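BepC protein (Bartonella tribocorum, PDB 4WGJ) is a secreted bacterial effector whose N-terminal Fic domain, the part crystallised here, binds an ATP analogue and probably transfers AMP onto protein hydroxyl groups. Local coordinates at residues 74-79 / 83-88; 96-101 / 154-159; 149-154 / 194-199. All blocks are in the same frame, centred on the assembly; numbering follows the deposited sequence. Where two conformers were deposited one is given.

Contact 1. Residues 74-79 / 83-88; sequences FEWAGH and TSFTFE
Trp76 and Phe85 make the central aromatic contact between the loop 74-79 and the segment around strand 85-86. Trp76 CB sits 3.5 Å from the Phe85 ring centroid, almost on the ring normal, a CH-pi contact over the face. The five-membered ring of Trp76 also turns its edge to that face, with the planes at 76°. Phe85 reaches across because its CG lies anti to the backbone N (chi1 -180°). Its own edge then meets the face of His79, Phe85 CD1 standing 4.2 Å from His79 ND1; Phe85 thus offers its face to Trp76 and its edge to His79. Phe87 extends the cluster: its CZ lies 3.5 Å from Trp76 CD1, the two side chains running alongside each other. Beyond these segments Tyr13 meets Trp76 edge-to-face and Lys22 makes a cation-pi contact with Phe87.

The polar contacts lie at the ends. Glu75, extended beyond CG, passes the edge of Phe87 and takes the amide of Glu88 on the syn lone pair of OE1, with Glu88 N at 2.9 Å and the N-H pointing well at it (156°). At the other end a water bonded to His79 ND1 donates to Ser84 O and to Thr83 OG1, which also bonds Thr80 O. No backbone hydrogen bond joins the two segments, Phe85 pairing with Ala93 instead, so cohesion comes mainly from the rings in the middle.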
loop_
_atom_site.group_PDB
_atom_site.type_symbol
_atom_site.label_atom_id
_atom_site.label_comp_id
_atom_site.label_asym_id
_atom_site.label_seq_id
_atom_site.Cartn_x
_atom_site.Cartn_y
_atom_site.Cartn_z
ATOM N N PHE A 74 -7.515 -12.463 1.797
ATOM C CA PHE A 74 -6.956 -12.599 3.140
ATOM C C PHE A 74 -7.979 -12.312 4.218
ATOM O O PHE A 74 -8.695 -11.305 4.156
ATOM C CB PHE A 74 -5.769 -11.651 3.348
ATOM C CG PHE A 74 -4.622 -11.894 2.417
ATOM C CD1 PHE A 74 -3.953 -13.111 2.420
ATOM C CD2 PHE A 74 -4.192 -10.893 1.565
ATOM C CE1 PHE A 74 -2.896 -13.339 1.568
ATOM C CE2 PHE A 74 -3.115 -11.110 0.709
ATOM C CZ PHE A 74 -2.470 -12.332 0.713
ATOM N N GLU A 75 -8.016 -13.176 5.231
ATOM C CA GLU A 75 -8.905 -12.984 6.377
ATOM C C GLU A 75 -8.642 -11.655 7.069
ATOM O O GLU A 75 -9.558 -11.043 7.632
ATOM C CB GLU A 75 -8.727 -14.107 7.395
ATOM C CG GLU A 75 -9.249 -15.472 6.933
ATOM C CD GLU A 75 -9.136 -16.525 8.022
ATOM O OE1 GLU A 75 -9.354 -16.178 9.209
ATOM O OE2 GLU A 75 -8.828 -17.700 7.696
ATOM N N TRP A 76 -7.379 -11.237 7.057
ATOM C CA TRP A 76 -6.966 -10.016 7.742
ATOM C C TRP A 76 -6.973 -8.774 6.855
ATOM O O TRP A 76 -6.411 -7.748 7.236
ATOM C CB TRP A 76 -5.558 -10.195 8.356
ATOM C CG TRP A 76 -4.591 -10.867 7.430
ATOM C CD1 TRP A 76 -4.300 -12.203 7.381
ATOM C CD2 TRP A 76 -3.797 -10.245 6.410
ATOM N NE1 TRP A 76 -3.368 -12.449 6.397
ATOM C CE2 TRP A 76 -3.040 -11.268 5.787
ATOM C CE3 TRP A 76 -3.636 -8.925 5.975
ATOM C CZ2 TRP A 76 -2.145 -11.011 4.738
ATOM C CZ3 TRP A 76 -2.732 -8.669 4.928
ATOM C CH2 TRP A 76 -2.009 -9.716 4.324
ATOM N N ALA A 77 -7.619 -8.842 5.689
ATOM C CA ALA A 77 -7.693 -7.658 4.818
ATOM C C ALA A 77 -8.220 -6.467 5.617
ATOM O O ALA A 77 -9.188 -6.606 6.367
ATOM C CB ALA A 77 -8.591 -7.928 3.627
ATOM N N GLY A 78 -7.583 -5.307 5.470
ATOM C CA GLY A 78 -8.000 -4.127 6.210
ATOM C C GLY A 78 -7.349 -3.969 7.581
ATOM O O GLY A 78 -7.487 -2.923 8.216
ATOM N N HIS A 79 -6.650 -5.001 8.052
ATOM C CA HIS A 79 -6.005 -4.940 9.366
ATOM C C HIS A 79 -4.502 -4.767 9.200
ATOM O O HIS A 79 -3.890 -5.443 8.385
ATOM C CB HIS A 79 -6.274 -6.204 10.169
ATOM C CG HIS A 79 -7.722 -6.458 10.424
ATOM N ND1 HIS A 79 -8.272 -6.418 11.687
ATOM C CD2 HIS A 79 -8.735 -6.763 9.581
ATOM C CE1 HIS A 79 -9.564 -6.689 11.610
ATOM N NE2 HIS A 79 -9.871 -6.896 10.342
ATOM N N THR A 83 -1.103 -4.959 14.636
ATOM C CA THR A 83 -2.201 -5.403 15.490
ATOM C C THR A 83 -2.330 -6.920 15.418
ATOM O O THR A 83 -2.229 -7.491 14.318
ATOM C CB THR A 83 -3.519 -4.741 15.059
ATOM O OG1 THR A 83 -3.918 -5.266 13.790
ATOM C CG2 THR A 83 -3.333 -3.232 14.938
ATOM N N SER A 84 -2.547 -7.583 16.548
ATOM C CA SER A 84 -2.664 -9.036 16.508
ATOM C C SER A 84 -3.922 -9.429 15.763
ATOM O O SER A 84 -4.979 -8.816 15.930
ATOM C CB SER A 84 -2.669 -9.632 17.916
ATOM O OG SER A 84 -1.378 -9.511 18.479
ATOM N N PHE A 85 -3.793 -10.440 14.913
ATOM C CA PHE A 85 -4.939 -10.934 14.179
ATOM C C PHE A 85 -5.128 -12.415 14.418
ATOM O O PHE A 85 -4.203 -13.187 14.218
ATOM C CB PHE A 85 -4.790 -10.695 12.673
ATOM C CG PHE A 85 -5.968 -11.192 11.894
ATOM C CD1 PHE A 85 -7.108 -10.416 11.786
ATOM C CD2 PHE A 85 -5.961 -12.454 11.314
ATOM C CE1 PHE A 85 -8.213 -10.871 11.109
ATOM C CE2 PHE A 85 -7.074 -12.918 10.630
ATOM C CZ PHE A 85 -8.201 -12.125 10.524
ATOM N N THR A 86 -6.334 -12.808 14.828
ATOM C CA THR A 86 -6.634 -14.212 15.060
ATOM C C THR A 86 -7.401 -14.816 13.885
ATOM O O THR A 86 -8.511 -14.383 13.568
ATOM C CB THR A 86 -7.436 -14.391 16.358
ATOM O OG1 THR A 86 -6.636 -13.928 17.456
ATOM C CG2 THR A 86 -7.787 -15.857 16.578
ATOM N N PHE A 87 -6.783 -15.794 13.225
ATOM C CA PHE A 87 -7.399 -16.487 12.095
ATOM C C PHE A 87 -8.553 -17.366 12.543
ATOM O O PHE A 87 -8.668 -17.701 13.719
ATOM C CB PHE A 87 -6.370 -17.364 11.371
ATOM C CG PHE A 87 -5.362 -16.594 10.573
ATOM C CD1 PHE A 87 -4.177 -16.164 11.155
ATOM C CD2 PHE A 87 -5.583 -16.334 9.230
ATOM C CE1 PHE A 87 -3.238 -15.463 10.411
ATOM C CE2 PHE A 87 -4.654 -15.635 8.480
ATOM C CZ PHE A 87 -3.484 -15.193 9.075
ATOM N N GLU A 88 -9.378 -17.792 11.590
ATOM C CA GLU A 88 -10.444 -18.737 11.897
ATOM C C GLU A 88 -9.859 -20.042 12.427
ATOM O O GLU A 88 -10.514 -20.746 13.192
ATOM C CB GLU A 88 -11.312 -18.994 10.662
ATOM C CG GLU A 88 -12.144 -17.785 10.247
ATOM C CD GLU A 88 -13.265 -18.133 9.286
ATOM O OE1 GLU A 88 -13.595 -19.334 9.159
ATOM O OE2 GLU A 88 -13.821 -17.201 8.661
HETATM O O HOH W 1 -5.987 -7.204 13.677
#

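Contact 2. Residues 96-101 / 154-159. With ANP (phosphoaminophosphonic acid-adenylate ester), chain B.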
loop_
_atom_site.group_PDB
_atom_site.type_symbol
_atom_site.label_atom_id
_atom_site.label_comp_id
_atom_site.label_asym_id
_atom_site.label_seq_id
_atom_site.Cartn_x
_atom_site.Cartn_y
_atom_site.Cartn_z
ATOM N N PRO A 96 5.356 -6.845 13.541
ATOM C CA PRO A 96 5.752 -5.444 13.735
ATOM C C PRO A 96 6.978 -5.037 12.925
ATOM O O PRO A 96 7.136 -3.853 12.644
ATOM C CB PRO A 96 6.043 -5.374 15.240
ATOM C CG PRO A 96 6.419 -6.778 15.593
ATOM C CD PRO A 96 5.475 -7.620 14.789
ATOM N N ALA A 97 7.834 -5.990 12.562
ATOM C CA ALA A 97 9.060 -5.657 11.837
ATOM C C ALA A 97 9.112 -6.373 10.490
ATOM O O ALA A 97 8.971 -7.592 10.430
ATOM C CB ALA A 97 10.281 -6.013 12.668
ATOM N N MET A 98 9.313 -5.614 9.417
ATOM C CA MET A 98 9.531 -6.197 8.091
ATOM C C MET A 98 10.700 -5.479 7.441
ATOM O O MET A 98 10.828 -4.254 7.529
ATOM C CB MET A 98 8.283 -6.093 7.191
ATOM C CG MET A 98 7.070 -6.868 7.698
ATOM S SD MET A 98 5.726 -7.027 6.479
ATOM C CE MET A 98 6.396 -8.260 5.383
ATOM N N ARG A 99 11.563 -6.249 6.798
ATOM C CA ARG A 99 12.722 -5.693 6.117
ATOM C C ARG A 99 12.883 -6.474 4.825
ATOM O O ARG A 99 12.928 -7.705 4.854
ATOM C CB ARG A 99 13.974 -5.792 6.999
ATOM C CG ARG A 99 15.253 -5.322 6.339
ATOM C CD ARG A 99 16.436 -5.443 7.291
ATOM N NE ARG A 99 16.586 -6.804 7.798
ATOM C CZ ARG A 99 17.228 -7.780 7.162
ATOM N NH1 ARG A 99 17.793 -7.558 5.981
ATOM N NH2 ARG A 99 17.306 -8.985 7.707
ATOM N N PRO A 100 12.934 -5.773 3.683
ATOM C CA PRO A 100 13.095 -6.481 2.410
ATOM C C PRO A 100 14.352 -7.352 2.414
ATOM O O PRO A 100 15.411 -6.888 2.841
ATOM C CB PRO A 100 13.206 -5.349 1.388
ATOM C CG PRO A 100 12.555 -4.174 2.042
ATOM C CD PRO A 100 12.817 -4.313 3.505
ATOM N N LYS A 101 14.226 -8.602 1.971
ATOM C CA LYS A 101 15.363 -9.520 1.961
ATOM C C LYS A 101 16.501 -8.954 1.119
ATOM O O LYS A 101 16.287 -8.512 -0.010
ATOM C CB LYS A 101 14.952 -10.899 1.430
ATOM N N PRO A 154 1.982 -0.616 6.038
ATOM C CA PRO A 154 1.210 -0.984 7.232
ATOM C C PRO A 154 0.654 -2.403 7.250
ATOM O O PRO A 154 0.197 -2.827 8.312
ATOM C CB PRO A 154 0.032 0.011 7.215
ATOM C CG PRO A 154 0.461 1.121 6.298
ATOM C CD PRO A 154 1.307 0.431 5.254
ATOM N N PHE A 155 0.659 -3.108 6.120
ATOM C CA PHE A 155 0.024 -4.434 6.060
ATOM C C PHE A 155 1.032 -5.565 5.875
ATOM O O PHE A 155 2.155 -5.347 5.421
ATOM C CB PHE A 155 -1.017 -4.472 4.925
ATOM C CG PHE A 155 -2.002 -3.332 4.993
ATOM C CD1 PHE A 155 -3.088 -3.394 5.853
ATOM C CD2 PHE A 155 -1.805 -2.177 4.235
ATOM C CE1 PHE A 155 -3.977 -2.332 5.953
ATOM C CE2 PHE A 155 -2.691 -1.106 4.336
ATOM C CZ PHE A 155 -3.775 -1.192 5.197
ATOM N N ARG A 156 0.618 -6.782 6.207
ATOM C CA ARG A 156 1.498 -7.938 6.023
ATOM C C ARG A 156 1.811 -8.147 4.532
ATOM O O ARG A 156 2.899 -8.585 4.163
ATOM C CB ARG A 156 0.863 -9.192 6.633
ATOM C CG ARG A 156 1.645 -10.490 6.390
ATOM C CD ARG A 156 3.082 -10.407 6.940
ATOM N NE ARG A 156 3.829 -11.643 6.673
ATOM C CZ ARG A 156 4.371 -11.958 5.495
ATOM N NH1 ARG A 156 4.254 -11.130 4.453
ATOM N NH2 ARG A 156 5.026 -13.106 5.356
ATOM N N LYS A 157 0.853 -7.803 3.680
ATOM C CA LYS A 157 0.987 -7.979 2.236
ATOM C C LYS A 157 -0.052 -7.076 1.579
ATOM O O LYS A 157 -1.034 -6.692 2.226
ATOM C CB LYS A 157 0.771 -9.452 1.831
ATOM C CG LYS A 157 1.279 -9.827 0.420
ATOM C CD LYS A 157 2.797 -9.647 0.337
ATOM C CE LYS A 157 3.386 -10.248 -0.933
ATOM N NZ LYS A 157 2.848 -9.600 -2.160
ATOM N N GLY A 158 0.169 -6.721 0.315
ATOM C CA GLY A 158 -0.783 -5.885 -0.400
ATOM C C GLY A 158 -0.548 -4.389 -0.234
ATOM O O GLY A 158 -1.406 -3.569 -0.580
ATOM N N ASN A 159 0.616 -4.022 0.285
ATOM C CA ASN A 159 0.930 -2.613 0.511
ATOM C C ASN A 159 1.027 -1.803 -0.768
ATOM O O ASN A 159 0.482 -0.709 -0.842
ATOM C CB ASN A 159 2.241 -2.487 1.287
ATOM C CG ASN A 159 2.112 -3.007 2.688
ATOM O OD1 ASN A 159 1.573 -2.324 3.550
ATOM N ND2 ASN A 159 2.580 -4.214 2.920
HETATM P PG ANP B . 3.019 -5.280 -5.591
HETATM O O1G ANP B . 1.740 -5.305 -6.510
HETATM O O2G ANP B . 4.155 -5.866 -6.383
HETATM O O3G ANP B . 3.334 -3.787 -5.216
HETATM P PB ANP B . 1.914 -5.912 -2.892
HETATM O O1B ANP B . 0.750 -5.093 -3.347
HETATM O O2B ANP B . 1.476 -7.236 -2.201
HETATM N N3B ANP B . 2.882 -6.301 -4.218
HETATM P PA ANP B . 3.824 -5.686 -0.843
HETATM O O1A ANP B . 4.515 -6.879 -1.403
HETATM O O2A ANP B . 3.302 -5.819 0.582
HETATM O O3A ANP B . 2.698 -5.096 -1.801
HETATM O "O5'" ANP B . 4.837 -4.464 -0.916
HETATM C "C5'" ANP B . 5.477 -4.172 -2.181
HETATM C "C4'" ANP B . 6.058 -2.779 -2.181
HETATM O "O4'" ANP B . 7.362 -2.795 -1.543
HETATM C "C3'" ANP B . 6.268 -2.200 -3.584
HETATM O "O3'" ANP B . 5.880 -0.832 -3.672
HETATM C "C2'" ANP B . 7.772 -2.385 -3.804
HETATM O "O2'" ANP B . 8.317 -1.460 -4.739
HETATM C "C1'" ANP B . 8.292 -2.147 -2.390
HETATM N N9 ANP B . 9.630 -2.689 -2.166
HETATM C C8 ANP B . 10.139 -3.864 -2.657
HETATM N N7 ANP B . 11.386 -4.091 -2.317
HETATM C C5 ANP B . 11.724 -2.987 -1.548
HETATM C C6 ANP B . 12.912 -2.613 -0.888
HETATM N N6 ANP B . 14.024 -3.352 -0.892
HETATM N N1 ANP B . 12.915 -1.442 -0.212
HETATM C C2 ANP B . 11.807 -0.698 -0.210
HETATM N N3 ANP B . 10.632 -0.945 -0.795
HETATM C C4 ANP B . 10.655 -2.111 -1.450
#
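Met98 and Arg156 meet where the loop 96-101 passes over the loop 154-159. The CB of Met98 is directed toward the opposite loop, and CG, set anti to the carbonyl carbon (chi1 -64°), carries the chain further across. The sulfur is the first atom to arrive: Met98 SD lies 4.0 Å from Arg156 O and 4.1 Å from Phe155 O. A bend at chi3 (75°) then brings the methyl to the arginine, Met98 CE standing 3.7 Å from both O and NH1 of Arg156 and approaching the guanidinium obliquely, while the two side chains cross at about a right angle. A flexible, apolar methionine suits this uneven surface of carbonyls and guanidinium.

The loop beneath it belongs to the Fic signature, which reads HPFRKGNGR from His153 to Arg161 and wraps the phosphates ahead of helix 159-174. Lys157 NZ donates to O2B of the bound nucleotide at 2.7 Å. Gly158, at the N-cap with a positive phi that a side chain would hardly tolerate, gives its N to the same O2B at 2.9 Å. Asn159 ND2 reaches the alpha-phosphate oxygen O2A at 2.9 Å, and its other hydrogen goes almost straight (173°) to Phe155 O. Asn159 OD1 receives Phe155 N at 2.8 Å, on a lone pair in the carbonyl plane; the two bonds to Phe155 fix which way the amide is turned. On the other loop, Pro100 sets its CB-CG edge over the C6 end of the adenine, Pro100 CG 3.3 Å from C6 of the nucleotide.

Contact 3. Residues 149-154 / 194-199; sequences LEHAHP and EAMQYG. With ANP (phosphoaminophosphonic acid-adenylate ester), chain B.
His151 and Met196 provide the closest approach between the end of helix 135-152 and the last turn of helix 185-198. Met196 CG comes up in the plane of the imidazole, 3.9 Å from His151 CD2, and its sulfur lies obliquely to the ring, with the two side chains crossing at about a right angle. This is the loose side of the contact: little surface is shared, both residues are only partly buried, and the histidine's polar end turns to Glu116 of helix 111-126, so the bridge is a light one.

Packing is much closer on the side where the nucleotide fills the space between the helices. Glu150, bent at chi2 (-67°), brings OE1 to within 2.7 Å of the ribose O3', whose hydroxyl donates to it. Asn163 holds the other carboxylate oxygen, so both oxygens of this buried acid have partners. Just past the end of helix 135-152 comes His153, the histidine that opens the Fic signature. Its left-handed backbone (phi 49°) turns the chain from the helix into the phosphate loop, while its ring, stacked on Phe107, presents CE1 edge-on 3.5 Å from O5' of the nucleotide.

Helix 185-198 supplies Met196 and Gln197 to the edge of the adenine. Met196 SD lies 3.8 Å from the adenine C2, an apolar contact suited to a C-H edge, and Gln197 NE2 donates to the adenine N1 at 3.2 Å and 161°. Ala105 N donates to Gln197 OE1, which orients the amide for that bond.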
loop_
_atom_site.group_PDB
_atom_site.type_symbol
_atom_site.label_atom_id
_atom_site.label_comp_id
_atom_site.label_asym_id
_atom_site.label_seq_id
_atom_site.Cartn_x
_atom_site.Cartn_y
_atom_site.Cartn_z
ATOM N N LEU A 149 3.750 6.496 2.543
ATOM C CA LEU A 149 2.960 5.269 2.591
ATOM C C LEU A 149 3.833 4.033 2.453
ATOM O O LEU A 149 3.635 3.033 3.153
ATOM C CB LEU A 149 1.901 5.268 1.481
ATOM C CG LEU A 149 0.735 6.244 1.686
ATOM C CD1 LEU A 149 -0.068 6.375 0.391
ATOM C CD2 LEU A 149 -0.181 5.781 2.822
ATOM N N GLU A 150 4.784 4.098 1.528
ATOM C CA GLU A 150 5.634 2.950 1.214
ATOM C C GLU A 150 6.523 2.622 2.413
ATOM O O GLU A 150 6.745 1.446 2.728
ATOM C CB GLU A 150 6.478 3.223 -0.044
ATOM C CG GLU A 150 5.717 2.997 -1.358
ATOM C CD GLU A 150 5.350 1.536 -1.589
ATOM O OE1 GLU A 150 6.255 0.672 -1.517
ATOM O OE2 GLU A 150 4.159 1.245 -1.834
ATOM N N HIS A 151 7.014 3.642 3.099
ATOM C CA HIS A 151 7.881 3.354 4.251
ATOM C C HIS A 151 7.043 2.791 5.402
ATOM O O HIS A 151 7.489 1.898 6.118
ATOM C CB HIS A 151 8.644 4.590 4.724
ATOM C CG HIS A 151 9.583 4.311 5.866
ATOM N ND1 HIS A 151 9.215 4.443 7.189
ATOM C CD2 HIS A 151 10.871 3.886 5.876
ATOM C CE1 HIS A 151 10.238 4.123 7.965
ATOM N NE2 HIS A 151 11.255 3.780 7.195
ATOM N N ALA A 152 5.833 3.314 5.578
ATOM C CA ALA A 152 4.964 2.819 6.652
ATOM C C ALA A 152 4.625 1.333 6.465
ATOM O O ALA A 152 4.669 0.560 7.431
ATOM C CB ALA A 152 3.688 3.643 6.733
ATOM N N HIS A 153 4.296 0.950 5.230
ATOM C CA HIS A 153 4.116 -0.461 4.851
ATOM C C HIS A 153 3.205 -1.146 5.861
ATOM O O HIS A 153 3.606 -2.117 6.499
ATOM C CB HIS A 153 5.495 -1.149 4.793
ATOM C CG HIS A 153 5.517 -2.483 4.099
ATOM N ND1 HIS A 153 5.633 -2.611 2.730
ATOM C CD2 HIS A 153 5.511 -3.746 4.594
ATOM C CE1 HIS A 153 5.682 -3.893 2.411
ATOM N NE2 HIS A 153 5.601 -4.604 3.523
ATOM N N PRO A 154 1.982 -0.616 6.038
ATOM C CA PRO A 154 1.210 -0.984 7.232
ATOM C C PRO A 154 0.654 -2.403 7.250
ATOM O O PRO A 154 0.197 -2.827 8.312
ATOM C CB PRO A 154 0.032 0.011 7.215
ATOM C CG PRO A 154 0.461 1.121 6.298
ATOM C CD PRO A 154 1.307 0.431 5.254
ATOM N N GLU A 194 15.342 3.050 -4.387
ATOM C CA GLU A 194 16.196 4.233 -4.361
ATOM C C GLU A 194 15.770 5.195 -3.252
ATOM O O GLU A 194 16.612 5.758 -2.550
ATOM C CB GLU A 194 16.187 4.952 -5.719
ATOM C CG GLU A 194 16.976 4.226 -6.787
ATOM C CD GLU A 194 18.485 4.353 -6.589
ATOM O OE1 GLU A 194 18.944 5.354 -5.994
ATOM O OE2 GLU A 194 19.212 3.449 -7.030
ATOM N N ALA A 195 14.467 5.377 -3.094
ATOM C CA ALA A 195 13.954 6.282 -2.071
ATOM C C ALA A 195 14.229 5.758 -0.677
ATOM O O ALA A 195 14.779 6.468 0.169
ATOM C CB ALA A 195 12.459 6.500 -2.252
ATOM N N MET A 196 13.840 4.514 -0.422
ATOM C CA MET A 196 13.824 4.040 0.956
ATOM C C MET A 196 15.165 3.473 1.403
ATOM O O MET A 196 15.567 3.647 2.556
ATOM C CB MET A 196 12.735 2.988 1.142
ATOM C CG MET A 196 12.570 2.587 2.593
ATOM S SD MET A 196 11.204 1.448 2.814
ATOM C CE MET A 196 12.061 0.142 3.692
ATOM N N GLN A 197 15.854 2.783 0.498
ATOM C CA GLN A 197 17.138 2.176 0.851
ATOM C C GLN A 197 18.304 3.140 0.713
ATOM O O GLN A 197 19.283 3.056 1.473
ATOM C CB GLN A 197 17.417 0.930 -0.006
ATOM C CG GLN A 197 16.404 -0.187 0.167
ATOM C CD GLN A 197 16.337 -0.714 1.577
ATOM O OE1 GLN A 197 17.354 -0.781 2.278
ATOM N NE2 GLN A 197 15.130 -1.083 2.013
ATOM N N TYR A 198 18.217 4.044 -0.257
ATOM C CA TYR A 198 19.387 4.841 -0.617
ATOM C C TYR A 198 19.207 6.351 -0.463
ATOM O O TYR A 198 20.146 7.115 -0.688
ATOM C CB TYR A 198 19.801 4.495 -2.047
ATOM C CG TYR A 198 20.113 3.023 -2.191
ATOM C CD1 TYR A 198 20.963 2.390 -1.290
ATOM C CD2 TYR A 198 19.529 2.257 -3.193
ATOM C CE1 TYR A 198 21.245 1.043 -1.398
ATOM C CE2 TYR A 198 19.801 0.899 -3.300
ATOM C CZ TYR A 198 20.664 0.303 -2.401
ATOM O OH TYR A 198 20.954 -1.045 -2.496
ATOM N N GLY A 199 18.019 6.777 -0.055
ATOM C CA GLY A 199 17.774 8.187 0.201
ATOM C C GLY A 199 17.748 9.039 -1.053
ATOM O O GLY A 199 18.009 10.239 -1.003
HETATM P PG ANP B . 3.019 -5.280 -5.591
HETATM O O1G ANP B . 1.740 -5.305 -6.510
HETATM O O2G ANP B . 4.155 -5.866 -6.383
HETATM O O3G ANP B . 3.334 -3.787 -5.216
HETATM P PB ANP B . 1.914 -5.912 -2.892
HETATM O O1B ANP B . 0.750 -5.093 -3.347
HETATM O O2B ANP B . 1.476 -7.236 -2.201
HETATM N N3B ANP B . 2.882 -6.301 -4.218
HETATM P PA ANP B . 3.824 -5.686 -0.843
HETATM O O1A ANP B . 4.515 -6.879 -1.403
HETATM O O2A ANP B . 3.302 -5.819 0.582
HETATM O O3A ANP B . 2.698 -5.096 -1.801
HETATM O "O5'" ANP B . 4.837 -4.464 -0.916
HETATM C "C5'" ANP B . 5.477 -4.172 -2.181
HETATM C "C4'" ANP B . 6.058 -2.779 -2.181
HETATM O "O4'" ANP B . 7.362 -2.795 -1.543
HETATM C "C3'" ANP B . 6.268 -2.200 -3.584
HETATM O "O3'" ANP B . 5.880 -0.832 -3.672
HETATM C "C2'" ANP B . 7.772 -2.385 -3.804
HETATM O "O2'" ANP B . 8.317 -1.460 -4.739
HETATM C "C1'" ANP B . 8.292 -2.147 -2.390
HETATM N N9 ANP B . 9.630 -2.689 -2.166
HETATM C C8 ANP B . 10.139 -3.864 -2.657
HETATM N N7 ANP B . 11.386 -4.091 -2.317
HETATM C C5 ANP B . 11.724 -2.987 -1.548
HETATM C C6 ANP B . 12.912 -2.613 -0.888
HETATM N N6 ANP B . 14.024 -3.352 -0.892
HETATM N N1 ANP B . 12.915 -1.442 -0.212
HETATM C C2 ANP B . 11.807 -0.698 -0.210
HETATM N N3 ANP B . 10.632 -0.945 -0.795
HETATM C C4 ANP B . 10.655 -2.111 -1.450
#

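Overall arrangement
Contact 1 lies farthest from the chain centre, about 16 Å out from centre to centre and partly at the surface, whereas contacts 2 and 3 lie nearer the middle and both border the nucleotide. Contact 1 is an aromatic cluster with a polar fringe. The other two share little protein surface and depend on methionine packing beside a ligand held by many polar bonds: contact 2 grips the phosphates, contact 3 the ribose and the adenine edge. These two share Pro154, and their segments alternate along the chain; Met98 SD also packs against His153. Contact 1 packs against the phosphate loop, Trp76 touching Arg156 and Lys157, and Gly78 and His79 touching Phe155, without touching contact 3.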